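Periplasmic divalent cation tolerance protein (Xylella fastidiosa, PDB 2NUH) is of unknown function but may bind copper ions and contribute to tolerance of divalent cations. Local coordinates at residues Asp4-Phe9 with Ala87-Val92; Ser10-Leu15 with Gln54-Leu59; Lys61-His66 with Trp100-Ile105. All blocks are in the same frame, centred on the assembly; numbering follows the deposited sequence. Where two conformers were deposited one is given.

How the contacts relate
All three contacts lie in or against one antiparallel sheet. Contact 1 and contact 2 share strand 5-12, which pairs with strand 86-89 in the first and strand 50-63 in the second; their centres are about 19 Å apart, on opposite sides of the centre of the chain. Leu-7 CD1 packs on Leu-59 CB at 3.8 Å between them. Contact 3 adds helix 95-105 to the end of strand 50-63, its centre about 10 Å from that of contact 1 and about 21 Å from that of contact 2. A probable hydrogen bond joins Ala-64 N to Asp-4 O (2.7 Å). No metal or ligand is among the atoms of these contacts, and a copper-binding role remains tentative.

Contact 1: Asp4-Phe9 with Ala87-Val92; sequences DVYLIF and AVQVSV
Tyr-6 and Gln-89 meet through their first torsions: CG of Tyr-6 is anti to its carbonyl carbon (chi1 -79°), while CG of Gln-89 is anti to the backbone N (chi1 -171°) and its chain runs on extended beneath the phenol. These torsions lay the ring across Gln-89. Gln-89 CA sits over one ring face, 4.0 Å from the Tyr-6 ring centroid and 23° off the normal, a CH-pi contact; Gln-89 CB continues the cover, 3.7 Å from Tyr-6 CE1. Ala-87 CB touches both Tyr-6 CD1 (4.0 Å) and Ile-8 CG1 (3.8 Å). The chains themselves are joined by nearly straight hydrogen bonds. Leu-7 and Val-88 form the reciprocal pair, with Leu-7 N to Val-88 O and Val-88 N to Leu-7 O both 2.8 Å, and Val-90 N continues the ladder to Val-5 O, also at 2.8 Å. On the face carrying Leu-7 and Val-88, Phe-9 CE2 reaches Val-88 CG2 at 3.9 Å. Tyr-6, Ile-8 and Ala-87 look the other way, onto helix 67-77, and Val-5 and Val-90 both pack against helix 95-105. Strand 86-89 thus borders strand 5-12, whose other neighbour is strand 50-63, the pairing of last and first core strands expected of the ferredoxin-like fold of CutA proteins.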
loop_
_atom_site.group_PDB
_atom_site.type_symbol
_atom_site.label_atom_id
_atom_site.label_comp_id
_atom_site.label_asym_id
_atom_site.label_seq_id
_atom_site.Cartn_x
_atom_site.Cartn_y
_atom_site.Cartn_z
ATOM N N ASP A 4 14.238 -7.835 4.514
ATOM C CA ASP A 4 13.477 -8.020 3.295
ATOM C C ASP A 4 12.008 -7.598 3.390
ATOM O O ASP A 4 11.230 -7.852 2.490
ATOM C CB ASP A 4 13.854 -9.256 2.433
ATOM C CG ASP A 4 15.090 -9.010 1.528
ATOM O OD1 ASP A 4 15.454 -9.928 0.758
ATOM O OD2 ASP A 4 15.693 -7.914 1.590
ATOM N N VAL A 5 11.654 -6.928 4.483
ATOM C CA VAL A 5 10.334 -6.335 4.609
ATOM C C VAL A 5 10.323 -4.975 3.908
ATOM O O VAL A 5 11.290 -4.214 3.965
ATOM C CB VAL A 5 9.901 -6.221 6.085
ATOM C CG1 VAL A 5 8.667 -5.345 6.221
ATOM C CG2 VAL A 5 9.631 -7.605 6.646
ATOM N N TYR A 6 9.222 -4.708 3.213
ATOM C CA TYR A 6 9.021 -3.447 2.540
ATOM C C TYR A 6 7.721 -2.828 2.965
ATOM O O TYR A 6 6.735 -3.522 3.181
ATOM C CB TYR A 6 8.972 -3.668 1.031
ATOM C CG TYR A 6 10.353 -3.819 0.456
ATOM C CD1 TYR A 6 10.944 -2.786 -0.251
ATOM C CD2 TYR A 6 11.085 -4.984 0.655
ATOM C CE1 TYR A 6 12.227 -2.917 -0.769
ATOM C CE2 TYR A 6 12.361 -5.112 0.157
ATOM C CZ TYR A 6 12.924 -4.082 -0.556
ATOM O OH TYR A 6 14.202 -4.214 -1.051
ATOM N N LEU A 7 7.741 -1.507 3.072
ATOM C CA LEU A 7 6.558 -0.735 3.363
ATOM C C LEU A 7 6.187 -0.049 2.067
ATOM O O LEU A 7 6.989 0.703 1.515
ATOM C CB LEU A 7 6.883 0.316 4.429
ATOM C CG LEU A 7 5.820 1.238 5.018
ATOM C CD1 LEU A 7 4.623 0.471 5.528
ATOM C CD2 LEU A 7 6.446 2.033 6.137
ATOM N N ILE A 8 4.987 -0.317 1.571
ATOM C CA ILE A 8 4.530 0.338 0.352
ATOM C C ILE A 8 3.525 1.396 0.714
ATOM O O ILE A 8 2.581 1.123 1.441
ATOM C CB ILE A 8 3.864 -0.657 -0.610
ATOM C CG1 ILE A 8 4.841 -1.782 -0.955
ATOM C CG2 ILE A 8 3.384 0.054 -1.875
ATOM C CD1 ILE A 8 4.182 -2.929 -1.693
ATOM N N PHE A 9 3.753 2.598 0.194
ATOM C CA PHE A 9 2.829 3.702 0.346
ATOM C C PHE A 9 1.969 3.782 -0.887
ATOM O O PHE A 9 2.464 3.743 -2.002
ATOM C CB PHE A 9 3.595 5.012 0.506
ATOM C CG PHE A 9 4.393 5.094 1.764
ATOM C CD1 PHE A 9 3.953 5.866 2.829
ATOM C CD2 PHE A 9 5.592 4.413 1.887
ATOM C CE1 PHE A 9 4.700 5.944 4.004
ATOM C CE2 PHE A 9 6.343 4.490 3.047
ATOM C CZ PHE A 9 5.882 5.249 4.109
ATOM N N ALA A 87 7.748 1.846 -2.591
ATOM C CA ALA A 87 8.120 0.898 -1.554
ATOM C C ALA A 87 9.414 1.322 -0.937
ATOM O O ALA A 87 10.361 1.707 -1.633
ATOM C CB ALA A 87 8.236 -0.520 -2.121
ATOM N N VAL A 88 9.446 1.246 0.385
ATOM C CA VAL A 88 10.628 1.596 1.134
ATOM C C VAL A 88 11.074 0.334 1.857
ATOM O O VAL A 88 10.270 -0.354 2.483
ATOM C CB VAL A 88 10.312 2.707 2.133
ATOM C CG1 VAL A 88 11.509 2.981 2.986
ATOM C CG2 VAL A 88 9.873 3.962 1.413
ATOM N N GLN A 89 12.355 0.018 1.734
ATOM C CA GLN A 89 12.921 -1.116 2.440
ATOM C C GLN A 89 13.013 -0.832 3.933
ATOM O O GLN A 89 13.488 0.224 4.347
ATOM C CB GLN A 89 14.311 -1.441 1.901
ATOM C CG GLN A 89 14.853 -2.754 2.444
ATOM C CD GLN A 89 16.172 -3.148 1.834
ATOM O OE1 GLN A 89 16.544 -4.321 1.857
ATOM N NE2 GLN A 89 16.888 -2.178 1.276
ATOM N N VAL A 90 12.558 -1.784 4.737
ATOM C CA VAL A 90 12.735 -1.712 6.178
ATOM C C VAL A 90 14.177 -2.070 6.498
ATOM O O VAL A 90 14.680 -3.101 6.057
ATOM C CB VAL A 90 11.740 -2.639 6.895
ATOM C CG1 VAL A 90 12.114 -2.850 8.359
ATOM C CG2 VAL A 90 10.342 -2.056 6.782
ATOM N N SER A 91 14.847 -1.195 7.236
ATOM C CA SER A 91 16.245 -1.411 7.578
ATOM C C SER A 91 16.349 -2.477 8.653
ATOM O O SER A 91 17.133 -3.415 8.552
ATOM C CB SER A 91 16.850 -0.102 8.071
ATOM O OG SER A 91 16.754 0.912 7.085
ATOM N N VAL A 92 15.551 -2.317 9.701
ATOM C CA VAL A 92 15.552 -3.255 10.809
ATOM C C VAL A 92 14.188 -3.237 11.460
ATOM O O VAL A 92 13.393 -2.330 11.259
ATOM C CB VAL A 92 16.685 -2.956 11.819
ATOM C CG1 VAL A 92 16.483 -1.608 12.482
ATOM C CG2 VAL A 92 16.809 -4.082 12.847
#

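Contact 2: Ser10-Leu15 with Gln54-Leu59; sequences STCPDL and QEIQLL
This is an antiparallel strand pairing inside the sheet of the ferredoxin-like fold, where strand 50-63 lies between strand 5-12 and strand 33-38. Strands 5-12 and 33-38, joined through helix 15-27, with strand 50-63 inserted between them, make a split beta-alpha-beta unit. The register shows the antiparallel pairing: Ser-10 with Leu-58 and Cys-12 with Ile-56 are hydrogen-bonded pairs flanking the non-hydrogen-bonded pair of Thr-11 and Gln-57. In the Cys-12 pair, Ile-56 N reaches Cys-12 O at 2.7 Å and Cys-12 N reaches Ile-56 O at 2.9 Å. The Ser-10 pair is less even: Leu-58 N to Ser-10 O is 2.7 Å, but Ser-10 N to Leu-58 O stretches to 3.2 Å. Between them, Thr-11 CA comes to 3.1 Å from Ile-56 O in a CA-H...O contact. Ile-56 and Leu-58 face helix 15-27, touching Ala-18 and Ile-21 respectively. Where the chain turns into that helix, Asp-14 is the N-cap, its OD1 also bonded to Ser-17 OG, and Leu-15 CD2 crosses Ile-56 CD1 at about a right angle, 3.7 Å away. The sheet's other face carries a buried polar group. Ser-42 OG binds Glu-55 OE1 and Tyr-80 OH binds Glu-55 OE2, so both carboxylate oxygens are engaged and the group is probably fixed in rotation. Thr-11 OG1, set between the backbone N and the carbonyl carbon (chi1 60°), reaches across to Glu-55 OE2, donating a 2.7 Å hydrogen bond from 41° above the carboxylate plane.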
loop_
_atom_site.group_PDB
_atom_site.type_symbol
_atom_site.label_atom_id
_atom_site.label_comp_id
_atom_site.label_asym_id
_atom_site.label_seq_id
_atom_site.Cartn_x
_atom_site.Cartn_y
_atom_site.Cartn_z
ATOM N N SER A 10 0.670 3.907 -0.672
ATOM C CA SER A 10 -0.254 4.198 -1.749
ATOM C C SER A 10 -1.334 5.079 -1.177
ATOM O O SER A 10 -1.408 5.252 0.030
ATOM C CB SER A 10 -0.874 2.914 -2.294
ATOM O OG SER A 10 -1.648 3.197 -3.444
ATOM N N THR A 11 -2.159 5.659 -2.029
ATOM C CA THR A 11 -3.331 6.360 -1.547
ATOM C C THR A 11 -4.509 5.911 -2.360
ATOM O O THR A 11 -4.343 5.456 -3.493
ATOM C CB THR A 11 -3.214 7.881 -1.678
ATOM O OG1 THR A 11 -3.036 8.225 -3.052
ATOM C CG2 THR A 11 -2.057 8.409 -0.884
ATOM N N CYS A 12 -5.693 6.021 -1.789
ATOM C CA CYS A 12 -6.900 5.761 -2.560
ATOM C C CYS A 12 -7.911 6.819 -2.239
ATOM O O CYS A 12 -7.807 7.498 -1.227
ATOM C CB CYS A 12 -7.538 4.400 -2.296
ATOM S SG CYS A 12 -7.539 3.925 -0.606
ATOM N N PRO A 13 -8.899 6.975 -3.117
ATOM C CA PRO A 13 -9.808 8.099 -2.976
ATOM C C PRO A 13 -10.804 7.973 -1.836
ATOM O O PRO A 13 -11.338 8.989 -1.381
ATOM C CB PRO A 13 -10.550 8.120 -4.308
ATOM C CG PRO A 13 -10.466 6.724 -4.818
ATOM C CD PRO A 13 -9.159 6.178 -4.328
ATOM N N ASP A 14 -11.093 6.756 -1.391
ATOM C CA ASP A 14 -12.101 6.628 -0.351
ATOM C C ASP A 14 -12.024 5.342 0.415
ATOM O O ASP A 14 -11.144 4.524 0.173
ATOM C CB ASP A 14 -13.488 6.752 -0.963
ATOM C CG ASP A 14 -13.784 5.669 -1.980
ATOM O OD1 ASP A 14 -13.045 4.658 -2.091
ATOM O OD2 ASP A 14 -14.792 5.832 -2.682
ATOM N N LEU A 15 -12.962 5.160 1.338
ATOM C CA LEU A 15 -12.924 3.999 2.205
ATOM C C LEU A 15 -13.167 2.665 1.491
ATOM O O LEU A 15 -12.455 1.721 1.770
ATOM C CB LEU A 15 -13.805 4.168 3.458
ATOM C CG LEU A 15 -13.370 5.287 4.425
ATOM C CD1 LEU A 15 -14.472 5.597 5.432
ATOM C CD2 LEU A 15 -12.050 5.002 5.143
ATOM N N GLN A 54 -9.134 14.470 -1.578
ATOM C CA GLN A 54 -9.243 13.773 -0.310
ATOM C C GLN A 54 -8.896 12.330 -0.564
ATOM O O GLN A 54 -9.335 11.742 -1.556
ATOM C CB GLN A 54 -10.667 13.883 0.235
ATOM C CG GLN A 54 -11.098 15.320 0.515
ATOM C CD GLN A 54 -12.543 15.434 0.954
ATOM O OE1 GLN A 54 -13.415 14.715 0.463
ATOM N NE2 GLN A 54 -12.809 16.358 1.871
ATOM N N GLU A 55 -8.088 11.760 0.318
ATOM C CA GLU A 55 -7.622 10.406 0.116
ATOM C C GLU A 55 -7.511 9.664 1.426
ATOM O O GLU A 55 -7.628 10.239 2.503
ATOM C CB GLU A 55 -6.252 10.418 -0.556
ATOM C CG GLU A 55 -6.257 10.996 -1.942
ATOM C CD GLU A 55 -5.024 10.608 -2.696
ATOM O OE1 GLU A 55 -3.926 11.044 -2.311
ATOM O OE2 GLU A 55 -5.133 9.815 -3.645
ATOM N N ILE A 56 -7.302 8.364 1.302
ATOM C CA ILE A 56 -6.888 7.512 2.400
ATOM C C ILE A 56 -5.468 7.111 2.085
ATOM O O ILE A 56 -5.182 6.686 0.967
ATOM C CB ILE A 56 -7.738 6.238 2.445
ATOM C CG1 ILE A 56 -9.235 6.581 2.402
ATOM C CG2 ILE A 56 -7.358 5.346 3.641
ATOM C CD1 ILE A 56 -9.715 7.370 3.571
ATOM N N GLN A 57 -4.572 7.266 3.051
ATOM C CA GLN A 57 -3.206 6.840 2.877
ATOM C C GLN A 57 -3.098 5.386 3.270
ATOM O O GLN A 57 -3.615 4.986 4.313
ATOM C CB GLN A 57 -2.274 7.703 3.736
ATOM C CG GLN A 57 -0.820 7.262 3.690
ATOM C CD GLN A 57 -0.163 7.600 2.386
ATOM O OE1 GLN A 57 0.430 6.737 1.719
ATOM N NE2 GLN A 57 -0.268 8.846 2.000
ATOM N N LEU A 58 -2.439 4.595 2.432
ATOM C CA LEU A 58 -2.212 3.200 2.747
ATOM C C LEU A 58 -0.761 2.968 3.063
ATOM O O LEU A 58 0.130 3.559 2.443
ATOM C CB LEU A 58 -2.595 2.293 1.578
ATOM C CG LEU A 58 -4.030 2.368 1.072
ATOM C CD1 LEU A 58 -4.140 1.343 -0.036
ATOM C CD2 LEU A 58 -5.018 2.055 2.168
ATOM N N LEU A 59 -0.547 2.107 4.047
ATOM C CA LEU A 59 0.773 1.622 4.395
ATOM C C LEU A 59 0.674 0.121 4.322
ATOM O O LEU A 59 0.024 -0.512 5.147
ATOM C CB LEU A 59 1.180 2.037 5.813
ATOM C CG LEU A 59 1.408 3.506 6.126
ATOM C CD1 LEU A 59 1.665 3.651 7.604
ATOM C CD2 LEU A 59 2.587 4.028 5.357
#

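Contact 3: Lys61-His66 with Trp100-Ile105; sequences KTNAVH and WINTEI
Asn-63 and Asn-102 meet amide to amide: Asn-63 ND2 donates to Asn-102 OD1 at 2.6 Å with an N-H...O angle of 164°, the acceptor lying in the amide plane of Asn-63 and the donor in the carbonyl plane of Asn-102. The first torsion of Asn-63 (chi1 65°, CG between the backbone N and the carbonyl carbon) presents the amide for this bond. Ile-105 projects from the helix toward the strand end and the turn after it. Its CD1 approaches Thr-62 OG1 at 3.4 Å, and its CB lies over one face of the imidazole, 4.0 Å from the His-66 ring centroid, a CH-pi contact. Ile-101 CG2 rests on Thr-62 O at 3.7 Å. These contacts lay the C-terminal helix of this ferredoxin-like chain across the end of strand 50-63, the short axes 74° apart. In the next shell, Asn-63 is positioned by His-66, whose ND1 donates in the ring plane to Asn-63 OD1 at 2.7 Å. With both ends of the amide engaged, its orientation is well defined. Further out, Asp-106 OD2 takes a second hydrogen bond from Asn-63 ND2, and Thr-62 OG1 is bonded to Leu-30 O.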
loop_
_atom_site.group_PDB
_atom_site.type_symbol
_atom_site.label_atom_id
_atom_site.label_comp_id
_atom_site.label_asym_id
_atom_site.label_seq_id
_atom_site.Cartn_x
_atom_site.Cartn_y
_atom_site.Cartn_z
ATOM N N LYS A 61 2.358 -3.538 4.311
ATOM C CA LYS A 61 3.543 -4.218 4.810
ATOM C C LYS A 61 3.682 -5.535 4.074
ATOM O O LYS A 61 2.795 -6.370 4.103
ATOM C CB LYS A 61 3.426 -4.476 6.310
ATOM C CG LYS A 61 3.908 -3.338 7.202
ATOM C CD LYS A 61 2.932 -2.192 7.279
ATOM C CE LYS A 61 1.781 -2.495 8.211
ATOM N NZ LYS A 61 0.773 -1.419 8.158
ATOM N N THR A 62 4.808 -5.725 3.416
ATOM C CA THR A 62 4.996 -6.918 2.628
ATOM C C THR A 62 6.473 -7.259 2.655
ATOM O O THR A 62 7.209 -6.718 3.464
ATOM C CB THR A 62 4.434 -6.727 1.198
ATOM O OG1 THR A 62 4.472 -7.975 0.490
ATOM C CG2 THR A 62 5.180 -5.654 0.431
ATOM N N ASN A 63 6.907 -8.163 1.796
ATOM C CA ASN A 63 8.323 -8.451 1.700
ATOM C C ASN A 63 8.803 -8.361 0.271
ATOM O O ASN A 63 8.005 -8.185 -0.646
ATOM C CB ASN A 63 8.666 -9.803 2.352
ATOM C CG ASN A 63 8.044 -10.982 1.641
ATOM O OD1 ASN A 63 7.524 -10.844 0.538
ATOM N ND2 ASN A 63 8.093 -12.154 2.269
ATOM N N ALA A 64 10.109 -8.488 0.084
ATOM C CA ALA A 64 10.727 -8.254 -1.201
ATOM C C ALA A 64 10.101 -9.124 -2.262
ATOM O O ALA A 64 9.845 -8.660 -3.365
ATOM C CB ALA A 64 12.228 -8.526 -1.130
ATOM N N VAL A 65 9.856 -10.390 -1.936
ATOM C CA VAL A 65 9.388 -11.301 -2.974
ATOM C C VAL A 65 7.947 -11.012 -3.372
ATOM O O VAL A 65 7.489 -11.491 -4.406
ATOM C CB VAL A 65 9.609 -12.792 -2.638
ATOM C CG1 VAL A 65 11.093 -13.061 -2.415
ATOM C CG2 VAL A 65 8.768 -13.240 -1.466
ATOM N N HIS A 66 7.242 -10.215 -2.571
ATOM C CA HIS A 66 5.856 -9.876 -2.902
ATOM C C HIS A 66 5.635 -8.436 -3.305
ATOM O O HIS A 66 4.519 -8.069 -3.640
ATOM C CB HIS A 66 4.915 -10.187 -1.738
ATOM C CG HIS A 66 4.778 -11.642 -1.462
ATOM N ND1 HIS A 66 5.637 -12.319 -0.625
ATOM C CD2 HIS A 66 3.889 -12.555 -1.915
ATOM C CE1 HIS A 66 5.286 -13.592 -0.578
ATOM N NE2 HIS A 66 4.225 -13.762 -1.347
ATOM N N TRP A 100 6.859 -12.539 11.274
ATOM C CA TRP A 100 5.415 -12.643 11.073
ATOM C C TRP A 100 4.988 -12.151 9.682
ATOM O O TRP A 100 4.202 -12.812 8.999
ATOM C CB TRP A 100 4.663 -11.900 12.181
ATOM C CG TRP A 100 3.204 -11.836 11.936
ATOM C CD1 TRP A 100 2.279 -12.812 12.193
ATOM C CD2 TRP A 100 2.489 -10.745 11.353
ATOM N NE1 TRP A 100 1.026 -12.386 11.809
ATOM C CE2 TRP A 100 1.126 -11.121 11.292
ATOM C CE3 TRP A 100 2.865 -9.483 10.881
ATOM C CZ2 TRP A 100 0.138 -10.273 10.772
ATOM C CZ3 TRP A 100 1.879 -8.640 10.360
ATOM C CH2 TRP A 100 0.536 -9.043 10.314
ATOM N N ILE A 101 5.524 -11.018 9.248
ATOM C CA ILE A 101 5.195 -10.512 7.921
ATOM C C ILE A 101 5.512 -11.584 6.909
ATOM O O ILE A 101 4.680 -11.920 6.066
ATOM C CB ILE A 101 5.973 -9.232 7.591
ATOM C CG1 ILE A 101 5.414 -8.081 8.417
ATOM C CG2 ILE A 101 5.877 -8.911 6.085
ATOM C CD1 ILE A 101 6.222 -6.827 8.327
ATOM N N ASN A 102 6.707 -12.151 7.028
ATOM C CA ASN A 102 7.172 -13.116 6.052
ATOM C C ASN A 102 6.369 -14.392 6.089
ATOM O O ASN A 102 6.020 -14.924 5.038
ATOM C CB ASN A 102 8.659 -13.410 6.246
ATOM C CG ASN A 102 9.533 -12.307 5.707
ATOM O OD1 ASN A 102 9.409 -11.926 4.552
ATOM N ND2 ASN A 102 10.431 -11.787 6.539
ATOM N N THR A 103 6.073 -14.887 7.289
ATOM C CA THR A 103 5.351 -16.153 7.411
ATOM C C THR A 103 3.897 -16.022 6.974
ATOM O O THR A 103 3.293 -16.990 6.511
ATOM C CB THR A 103 5.444 -16.756 8.822
ATOM O OG1 THR A 103 4.915 -15.833 9.777
ATOM C CG2 THR A 103 6.896 -17.061 9.162
ATOM N N GLU A 104 3.342 -14.821 7.092
ATOM C CA GLU A 104 1.986 -14.577 6.623
ATOM C C GLU A 104 1.842 -14.743 5.127
ATOM O O GLU A 104 0.770 -15.129 4.646
ATOM C CB GLU A 104 1.518 -13.174 6.994
ATOM C CG GLU A 104 1.132 -13.029 8.447
ATOM C CD GLU A 104 -0.087 -13.851 8.806
ATOM O OE1 GLU A 104 0.085 -14.897 9.466
ATOM O OE2 GLU A 104 -1.212 -13.454 8.426
ATOM N N ILE A 105 2.899 -14.428 4.386
ATOM C CA ILE A 105 2.786 -14.349 2.932
ATOM C C ILE A 105 3.678 -15.320 2.168
ATOM O O ILE A 105 3.445 -15.564 0.988
ATOM C CB ILE A 105 2.977 -12.895 2.412
ATOM C CG1 ILE A 105 4.370 -12.353 2.737
ATOM C CG2 ILE A 105 1.883 -11.983 2.974
ATOM C CD1 ILE A 105 4.544 -10.877 2.318
#